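PDB 1YZY: hypothetical protein HI1011 from Haemophilus influenzae, which catalyses the ATP-dependent phosphorylation of 3-oxo-tetronate to 3-oxo-tetronate 4-phosphate, as a member of the four-carbon acid sugar kinase family. Local coordinates for residues 246-251 / 301-306; 261-266 / 305-310. All blocks are in the same frame, centred on the assembly; numbering follows the deposited sequence.

Contact 1. Residues 246-251 / 301-306; sequences GKTVVL and EFAPMV
Val250 and Met305 sit side by side on one face of a parallel strand pair, their CB atoms 3.8 Å apart, and their side chains cross at a slant. Each sends a branch away from its own backbone N (Val250 CG1 at chi1 174°, Met305 CG at chi1 162°), and these two carbons meet at 3.9 Å; beyond CG the methionine runs on, and its SD also lies beside Val250 CG1. One residue further along, on the other face, Leu251 and Val306 point the same way, the CD2 methyl of Leu251 lying against Val306 CB at 4.0 Å. Within these two segments the backbone hydrogen bonds both run through Val250, whose N donates to Pro304 O (3.2 Å) in an almost straight bond and whose O accepts from Val306 N (3.1 Å); Val306 continues the ladder to Ser252. Val250 O also takes a CA-H...O contact from Met305, and Val306 O takes one from Leu251 CA, as expected in parallel pairing. Ahead of strand 305-307, the methyl of Ala303 is turned toward the partner strand and packs tightly on Thr248, 3.2 Å from its O and 3.6 Å from its CG2, while the ring carbon CD of Pro304 approaches that same O. Strand 248-252 lies between 305-307 and 349-353 in the parallel part of the nucleotide-binding C-terminal domain. Phe405 and Tyr266, from helices 404-410 and 257-266, pack against the Val250 face, whereas Phe335 and Leu338 of helix 324-345 meet the face of Leu251.

Contact 2. Residues 261-266 / 305-310; sequences KQVEKY and MVYATV
The 261-266 part of helix 257-266 runs over strand 305-307 in a roughly antiparallel sense, the axes of these short segments 141° apart in direction and 11.0 Å from each other at their closest, and Val263 and Tyr266, one turn apart, face the strand. Val263 divides its two methyls between different partners. CG1, placed anti to the backbone N (chi1 168°), lies over one face of the Tyr307 ring, 4.0 Å from its centroid and displaced toward the rim at CD1, a CH-pi contact; the same methyl touches Met305 CE at 3.8 Å. CG2 instead meets Thr309 tip to tip, 3.6 Å from Thr309 CG2. The arrangement is that of a helix packed on the parallel strands of an alpha/beta domain, here the nucleotide-binding C-terminal one, and Thr309 OG1 is hydrogen-bonded to Ser254 O and Ser252 OG; Ser254 is an ATP-binding residue by similarity. At the other end Tyr266 and Met305 pass alongside each other, heading opposite ways. The sulfur stands at the ring edge, near its plane, 3.7 Å from Tyr266 CD2, a Met-aromatic contact, and Met305 CB lies in plane beside CE2. A bend at chi3 (75°) turns the methionine methyl back, so that CE fits between Tyr266 CD2 and Val263 CG1. Phe405 of helix 404-410 also packs on Val263.

From the N terminus, the chain passes along strand 248-252 and through a short loop into helix 257-266, then through strand 272-274 and two helices before returning as strand 305-307. Contact 1 closes the longer loop, with 49 residues between its segments; contact 2 starts later and ends slightly further on, so the two loops overlap and cross, sharing Met305 and Val306. The returning strand is therefore held in two ways, by its neighbour strand in contact 1 and by the helix lying on it in contact 2. Tyr266 bridges the two sites directly: its OH is 2.7 Å from Ala303 O, a probable hydrogen bond.

Contact 1. Residues 246-251 / 301-306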
ATOM      1  N   GLY A 246      20.777 -12.822  -9.394  1.00 42.19           N
ATOM      2  CA  GLY A 246      21.431 -12.984  -8.107  1.00 35.75           C
ATOM      3  C   GLY A 246      20.850 -14.177  -7.372  1.00 30.12           C
ATOM      4  O   GLY A 246      19.996 -14.881  -7.914  1.00 31.27           O
ATOM      5  N   LYS A 247      21.365 -14.462  -6.181  1.00 30.12           N
ATOM      6  CA  LYS A 247      20.872 -15.585  -5.381  1.00 27.83           C
ATOM      7  C   LYS A 247      19.485 -15.229  -4.843  1.00 27.58           C
ATOM      8  O   LYS A 247      19.274 -14.109  -4.393  1.00 31.46           O
ATOM      9  CB  LYS A 247      21.823 -15.859  -4.207  1.00 30.60           C
ATOM     10  CG  LYS A 247      23.305 -15.890  -4.568  1.00 42.47           C
ATOM     11  CD  LYS A 247      23.648 -17.068  -5.465  1.00 51.27           C
ATOM     12  CE  LYS A 247      25.043 -16.919  -6.054  1.00 61.66           C
ATOM     13  NZ  LYS A 247      25.134 -15.731  -6.964  1.00 63.06           N
ATOM     14  N   THR A 248      18.578 -16.199  -4.807  1.00 21.35           N
ATOM     15  CA  THR A 248      17.213 -15.953  -4.336  1.00 17.33           C
ATOM     16  C   THR A 248      16.767 -17.014  -3.341  1.00 20.43           C
ATOM     17  O   THR A 248      17.239 -18.157  -3.386  1.00 21.56           O
ATOM     18  CB  THR A 248      16.212 -15.939  -5.542  1.00 20.69           C
ATOM     19  OG1 THR A 248      16.557 -14.880  -6.446  1.00 22.84           O
ATOM     20  CG2 THR A 248      14.769 -15.761  -5.077  1.00 14.78           C
ATOM     21  N   VAL A 249      15.849 -16.640  -2.454  1.00 19.18           N
ATOM     22  CA  VAL A 249      15.311 -17.554  -1.452  1.00 20.13           C
ATOM     23  C   VAL A 249      13.824 -17.282  -1.194  1.00 23.52           C
ATOM     24  O   VAL A 249      13.368 -16.136  -1.242  1.00 20.35           O
ATOM     25  CB  VAL A 249      16.118 -17.484  -0.112  1.00 21.74           C
ATOM     26  CG1 VAL A 249      15.938 -16.132   0.566  1.00 18.80           C
ATOM     27  CG2 VAL A 249      15.709 -18.614   0.819  1.00 19.78           C
ATOM     28  N   VAL A 250      13.071 -18.356  -0.994  1.00 18.71           N
ATOM     29  CA  VAL A 250      11.643 -18.279  -0.715  1.00 20.56           C
ATOM     30  C   VAL A 250      11.439 -18.693   0.737  1.00 17.77           C
ATOM     31  O   VAL A 250      11.871 -19.774   1.144  1.00 16.03           O
ATOM     32  CB  VAL A 250      10.822 -19.246  -1.633  1.00 22.02           C
ATOM     33  CG1 VAL A 250       9.362 -19.267  -1.222  1.00 17.59           C
ATOM     34  CG2 VAL A 250      10.940 -18.834  -3.091  1.00 14.69           C
ATOM     35  N   LEU A 251      10.816 -17.817   1.519  1.00 19.73           N
ATOM     36  CA  LEU A 251      10.535 -18.089   2.927  1.00 18.51           C
ATOM     37  C   LEU A 251       9.018 -17.991   3.127  1.00 22.60           C
ATOM     38  O   LEU A 251       8.465 -16.898   3.208  1.00 24.94           O
ATOM     39  CB  LEU A 251      11.297 -17.093   3.815  1.00 20.93           C
ATOM     40  CG  LEU A 251      12.829 -17.053   3.627  1.00 19.97           C
ATOM     41  CD1 LEU A 251      13.435 -15.884   4.347  1.00 18.48           C
ATOM     42  CD2 LEU A 251      13.476 -18.349   4.086  1.00 15.58           C
ATOM     43  N   GLU A 301      17.681 -24.428 -10.603  1.00 45.36           N
ATOM     44  CA  GLU A 301      17.006 -23.509 -11.507  1.00 47.92           C
ATOM     45  C   GLU A 301      16.081 -22.568 -10.743  1.00 46.41           C
ATOM     46  O   GLU A 301      16.005 -21.378 -11.047  1.00 49.05           O
ATOM     47  CB  GLU A 301      16.253 -24.268 -12.602  1.00 52.17           C
ATOM     48  CG  GLU A 301      15.375 -25.406 -12.120  1.00 62.78           C
ATOM     49  CD  GLU A 301      14.767 -26.175 -13.277  1.00 69.61           C
ATOM     50  OE1 GLU A 301      13.824 -25.650 -13.912  1.00 73.24           O
ATOM     51  OE2 GLU A 301      15.246 -27.293 -13.566  1.00 72.73           O
ATOM     52  N   PHE A 302      15.389 -23.105  -9.744  1.00 40.63           N
ATOM     53  CA  PHE A 302      14.492 -22.300  -8.921  1.00 39.35           C
ATOM     54  C   PHE A 302      14.993 -22.198  -7.480  1.00 34.14           C
ATOM     55  O   PHE A 302      15.511 -23.167  -6.917  1.00 35.93           O
ATOM     56  CB  PHE A 302      13.068 -22.859  -8.972  1.00 46.60           C
ATOM     57  CG  PHE A 302      12.358 -22.596 -10.279  1.00 50.44           C
ATOM     58  CD1 PHE A 302      12.288 -21.299 -10.800  1.00 55.07           C
ATOM     59  CD2 PHE A 302      11.769 -23.641 -10.995  1.00 52.39           C
ATOM     60  CE1 PHE A 302      11.643 -21.048 -12.012  1.00 60.36           C
ATOM     61  CE2 PHE A 302      11.121 -23.401 -12.210  1.00 60.03           C
ATOM     62  CZ  PHE A 302      11.059 -22.102 -12.718  1.00 61.95           C
ATOM     63  N   ALA A 303      14.879 -21.001  -6.914  1.00 25.60           N
ATOM     64  CA  ALA A 303      15.315 -20.723  -5.551  1.00 26.90           C
ATOM     65  C   ALA A 303      14.810 -21.741  -4.533  1.00 23.05           C
ATOM     66  O   ALA A 303      13.685 -22.239  -4.635  1.00 23.72           O
ATOM     67  CB  ALA A 303      14.884 -19.339  -5.152  1.00 22.58           C
ATOM     68  N   PRO A 304      15.657 -22.091  -3.549  1.00 20.18           N
ATOM     69  CA  PRO A 304      15.262 -23.060  -2.525  1.00 15.39           C
ATOM     70  C   PRO A 304      14.215 -22.463  -1.578  1.00 19.11           C
ATOM     71  O   PRO A 304      14.239 -21.275  -1.271  1.00 17.98           O
ATOM     72  CB  PRO A 304      16.585 -23.356  -1.824  1.00 17.09           C
ATOM     73  CG  PRO A 304      17.291 -22.064  -1.898  1.00 19.00           C
ATOM     74  CD  PRO A 304      17.037 -21.629  -3.326  1.00 14.97           C
ATOM     75  N   MET A 305      13.306 -23.295  -1.099  1.00 14.26           N
ATOM     76  CA  MET A 305      12.260 -22.816  -0.216  1.00 19.31           C
ATOM     77  C   MET A 305      12.188 -23.538   1.134  1.00 19.29           C
ATOM     78  O   MET A 305      12.089 -24.763   1.261  1.00 16.97           O
ATOM     79  CB  MET A 305      10.891 -23.009  -0.890  1.00 15.27           C
ATOM     80  CG  MET A 305       9.699 -22.951   0.068  1.00 19.49           C
ATOM     81  SD  MET A 305       8.099 -23.042  -0.742  1.00 23.36           S
ATOM     82  CE  MET A 305       7.985 -24.779  -1.191  1.00 24.26           C
ATOM     83  N   VAL A 306      12.242 -22.695   2.164  1.00 19.45           N
ATOM     84  CA  VAL A 306      12.114 -23.013   3.579  1.00 20.27           C
ATOM     85  C   VAL A 306      10.700 -22.575   3.951  1.00 20.79           C
ATOM     86  O   VAL A 306      10.382 -21.386   3.875  1.00 24.79           O
ATOM     87  CB  VAL A 306      13.111 -22.301   4.502  1.00  9.65           C
ATOM     88  CG1 VAL A 306      12.998 -22.871   5.895  1.00 12.09           C
ATOM     89  CG2 VAL A 306      14.521 -22.455   3.988  1.00 10.38           C
TER

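Contact 2. Residues 261-266 / 305-310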
ATOM      1  N   LYS A 261      -1.555 -24.134  -1.362  1.00 30.64           N
ATOM      2  CA  LYS A 261      -1.578 -24.611  -2.736  1.00 32.83           C
ATOM      3  C   LYS A 261      -0.342 -24.137  -3.490  1.00 34.69           C
ATOM      4  O   LYS A 261       0.192 -24.868  -4.324  1.00 36.88           O
ATOM      5  CB  LYS A 261      -2.850 -24.137  -3.449  1.00 37.67           C
ATOM      6  CG  LYS A 261      -4.126 -24.771  -2.910  1.00 44.67           C
ATOM      7  CD  LYS A 261      -5.365 -24.280  -3.651  1.00 52.62           C
ATOM      8  CE  LYS A 261      -5.544 -22.776  -3.488  1.00 58.20           C
ATOM      9  NZ  LYS A 261      -6.743 -22.261  -4.199  1.00 63.18           N
ATOM     10  N   GLN A 262       0.086 -22.905  -3.218  1.00 29.59           N
ATOM     11  CA  GLN A 262       1.264 -22.328  -3.869  1.00 30.08           C
ATOM     12  C   GLN A 262       2.535 -23.078  -3.457  1.00 29.68           C
ATOM     13  O   GLN A 262       3.503 -23.146  -4.218  1.00 29.98           O
ATOM     14  CB  GLN A 262       1.392 -20.833  -3.529  1.00 25.38           C
ATOM     15  CG  GLN A 262       0.269 -19.962  -4.089  1.00 23.58           C
ATOM     16  CD  GLN A 262       0.284 -18.548  -3.528  1.00 27.99           C
ATOM     17  OE1 GLN A 262       0.363 -18.352  -2.322  1.00 34.36           O
ATOM     18  NE2 GLN A 262       0.220 -17.561  -4.405  1.00 29.62           N
ATOM     19  N   VAL A 263       2.536 -23.593  -2.228  1.00 30.99           N
ATOM     20  CA  VAL A 263       3.662 -24.359  -1.689  1.00 32.10           C
ATOM     21  C   VAL A 263       3.625 -25.766  -2.284  1.00 34.67           C
ATOM     22  O   VAL A 263       4.646 -26.312  -2.693  1.00 31.72           O
ATOM     23  CB  VAL A 263       3.587 -24.451  -0.131  1.00 29.27           C
ATOM     24  CG1 VAL A 263       4.577 -25.478   0.398  1.00 31.53           C
ATOM     25  CG2 VAL A 263       3.861 -23.088   0.501  1.00 26.12           C
ATOM     26  N   GLU A 264       2.430 -26.341  -2.308  1.00 36.00           N
ATOM     27  CA  GLU A 264       2.196 -27.674  -2.837  1.00 39.81           C
ATOM     28  C   GLU A 264       2.552 -27.750  -4.329  1.00 41.20           C
ATOM     29  O   GLU A 264       2.891 -28.820  -4.845  1.00 44.86           O
ATOM     30  CB  GLU A 264       0.724 -28.035  -2.627  1.00 42.97           C
ATOM     31  CG  GLU A 264       0.474 -29.440  -2.109  1.00 61.65           C
ATOM     32  CD  GLU A 264       0.471 -30.484  -3.210  1.00 68.70           C
ATOM     33  OE1 GLU A 264      -0.600 -30.694  -3.821  1.00 74.97           O
ATOM     34  OE2 GLU A 264       1.531 -31.100  -3.461  1.00 71.78           O
ATOM     35  N   LYS A 265       2.464 -26.616  -5.016  1.00 40.96           N
ATOM     36  CA  LYS A 265       2.762 -26.555  -6.443  1.00 41.92           C
ATOM     37  C   LYS A 265       4.244 -26.255  -6.697  1.00 40.62           C
ATOM     38  O   LYS A 265       4.813 -26.685  -7.711  1.00 42.70           O
ATOM     39  CB  LYS A 265       1.872 -25.492  -7.106  1.00 45.54           C
ATOM     40  CG  LYS A 265       1.345 -25.853  -8.497  1.00 53.94           C
ATOM     41  CD  LYS A 265       2.259 -25.360  -9.611  1.00 60.55           C
ATOM     42  CE  LYS A 265       1.604 -25.543 -10.978  1.00 66.56           C
ATOM     43  NZ  LYS A 265       2.375 -24.884 -12.075  1.00 69.48           N
ATOM     44  N   TYR A 266       4.862 -25.532  -5.767  1.00 32.50           N
ATOM     45  CA  TYR A 266       6.265 -25.160  -5.885  1.00 33.03           C
ATOM     46  C   TYR A 266       7.257 -26.230  -5.407  1.00 31.53           C
ATOM     47  O   TYR A 266       8.342 -26.360  -5.965  1.00 28.28           O
ATOM     48  CB  TYR A 266       6.523 -23.842  -5.154  1.00 25.83           C
ATOM     49  CG  TYR A 266       7.881 -23.246  -5.447  1.00 24.70           C
ATOM     50  CD1 TYR A 266       8.255 -22.938  -6.754  1.00 20.08           C
ATOM     51  CD2 TYR A 266       8.800 -22.997  -4.420  1.00 23.08           C
ATOM     52  CE1 TYR A 266       9.502 -22.402  -7.034  1.00 23.33           C
ATOM     53  CE2 TYR A 266      10.054 -22.459  -4.692  1.00 14.32           C
ATOM     54  CZ  TYR A 266      10.392 -22.168  -5.999  1.00 18.85           C
ATOM     55  OH  TYR A 266      11.615 -21.642  -6.287  1.00 19.14           O
ATOM     56  N   MET A 305      13.306 -23.295  -1.099  1.00 14.26           N
ATOM     57  CA  MET A 305      12.260 -22.816  -0.216  1.00 19.31           C
ATOM     58  C   MET A 305      12.188 -23.538   1.134  1.00 19.29           C
ATOM     59  O   MET A 305      12.089 -24.763   1.261  1.00 16.97           O
ATOM     60  CB  MET A 305      10.891 -23.009  -0.890  1.00 15.27           C
ATOM     61  CG  MET A 305       9.699 -22.951   0.068  1.00 19.49           C
ATOM     62  SD  MET A 305       8.099 -23.042  -0.742  1.00 23.36           S
ATOM     63  CE  MET A 305       7.985 -24.779  -1.191  1.00 24.26           C
ATOM     64  N   VAL A 306      12.242 -22.695   2.164  1.00 19.45           N
ATOM     65  CA  VAL A 306      12.114 -23.013   3.579  1.00 20.27           C
ATOM     66  C   VAL A 306      10.700 -22.575   3.951  1.00 20.79           C
ATOM     67  O   VAL A 306      10.382 -21.386   3.875  1.00 24.79           O
ATOM     68  CB  VAL A 306      13.111 -22.301   4.502  1.00  9.65           C
ATOM     69  CG1 VAL A 306      12.998 -22.871   5.895  1.00 12.09           C
ATOM     70  CG2 VAL A 306      14.521 -22.455   3.988  1.00 10.38           C
ATOM     71  N   TYR A 307       9.860 -23.513   4.373  1.00 26.75           N
ATOM     72  CA  TYR A 307       8.480 -23.173   4.683  1.00 24.87           C
ATOM     73  C   TYR A 307       7.873 -23.740   5.955  1.00 26.20           C
ATOM     74  O   TYR A 307       8.171 -24.862   6.358  1.00 31.65           O
ATOM     75  CB  TYR A 307       7.582 -23.562   3.502  1.00 24.27           C
ATOM     76  CG  TYR A 307       7.525 -25.052   3.221  1.00 26.70           C
ATOM     77  CD1 TYR A 307       6.419 -25.811   3.607  1.00 25.79           C
ATOM     78  CD2 TYR A 307       8.586 -25.705   2.582  1.00 28.96           C
ATOM     79  CE1 TYR A 307       6.374 -27.177   3.371  1.00 32.22           C
ATOM     80  CE2 TYR A 307       8.549 -27.064   2.339  1.00 28.49           C
ATOM     81  CZ  TYR A 307       7.443 -27.796   2.738  1.00 36.55           C
ATOM     82  OH  TYR A 307       7.418 -29.155   2.527  1.00 42.09           O
ATOM     83  N   ALA A 308       6.989 -22.957   6.559  1.00 24.64           N
ATOM     84  CA  ALA A 308       6.268 -23.358   7.759  1.00 26.22           C
ATOM     85  C   ALA A 308       4.841 -23.721   7.330  1.00 27.28           C
ATOM     86  O   ALA A 308       4.107 -24.390   8.056  1.00 26.72           O
ATOM     87  CB  ALA A 308       6.248 -22.216   8.771  1.00 27.78           C
ATOM     88  N   THR A 309       4.485 -23.300   6.122  1.00 28.58           N
ATOM     89  CA  THR A 309       3.170 -23.534   5.537  1.00 33.11           C
ATOM     90  C   THR A 309       2.624 -24.962   5.619  1.00 37.10           C
ATOM     91  O   THR A 309       3.151 -25.882   4.985  1.00 36.56           O
ATOM     92  CB  THR A 309       3.181 -23.120   4.070  1.00 33.16           C
ATOM     93  OG1 THR A 309       3.566 -21.745   3.976  1.00 28.03           O
ATOM     94  CG2 THR A 309       1.812 -23.326   3.432  1.00 34.51           C
ATOM     95  N   VAL A 310       1.557 -25.129   6.397  1.00 41.05           N
ATOM     96  CA  VAL A 310       0.871 -26.412   6.558  1.00 42.22           C
ATOM     97  C   VAL A 310      -0.632 -26.142   6.504  1.00 46.15           C
ATOM     98  O   VAL A 310      -1.080 -25.035   6.823  1.00 42.06           O
ATOM     99  CB  VAL A 310       1.201 -27.119   7.905  1.00 39.11           C
ATOM    100  CG1 VAL A 310       2.594 -27.693   7.874  1.00 31.11           C
ATOM    101  CG2 VAL A 310       1.033 -26.162   9.074  1.00 43.51           C
TER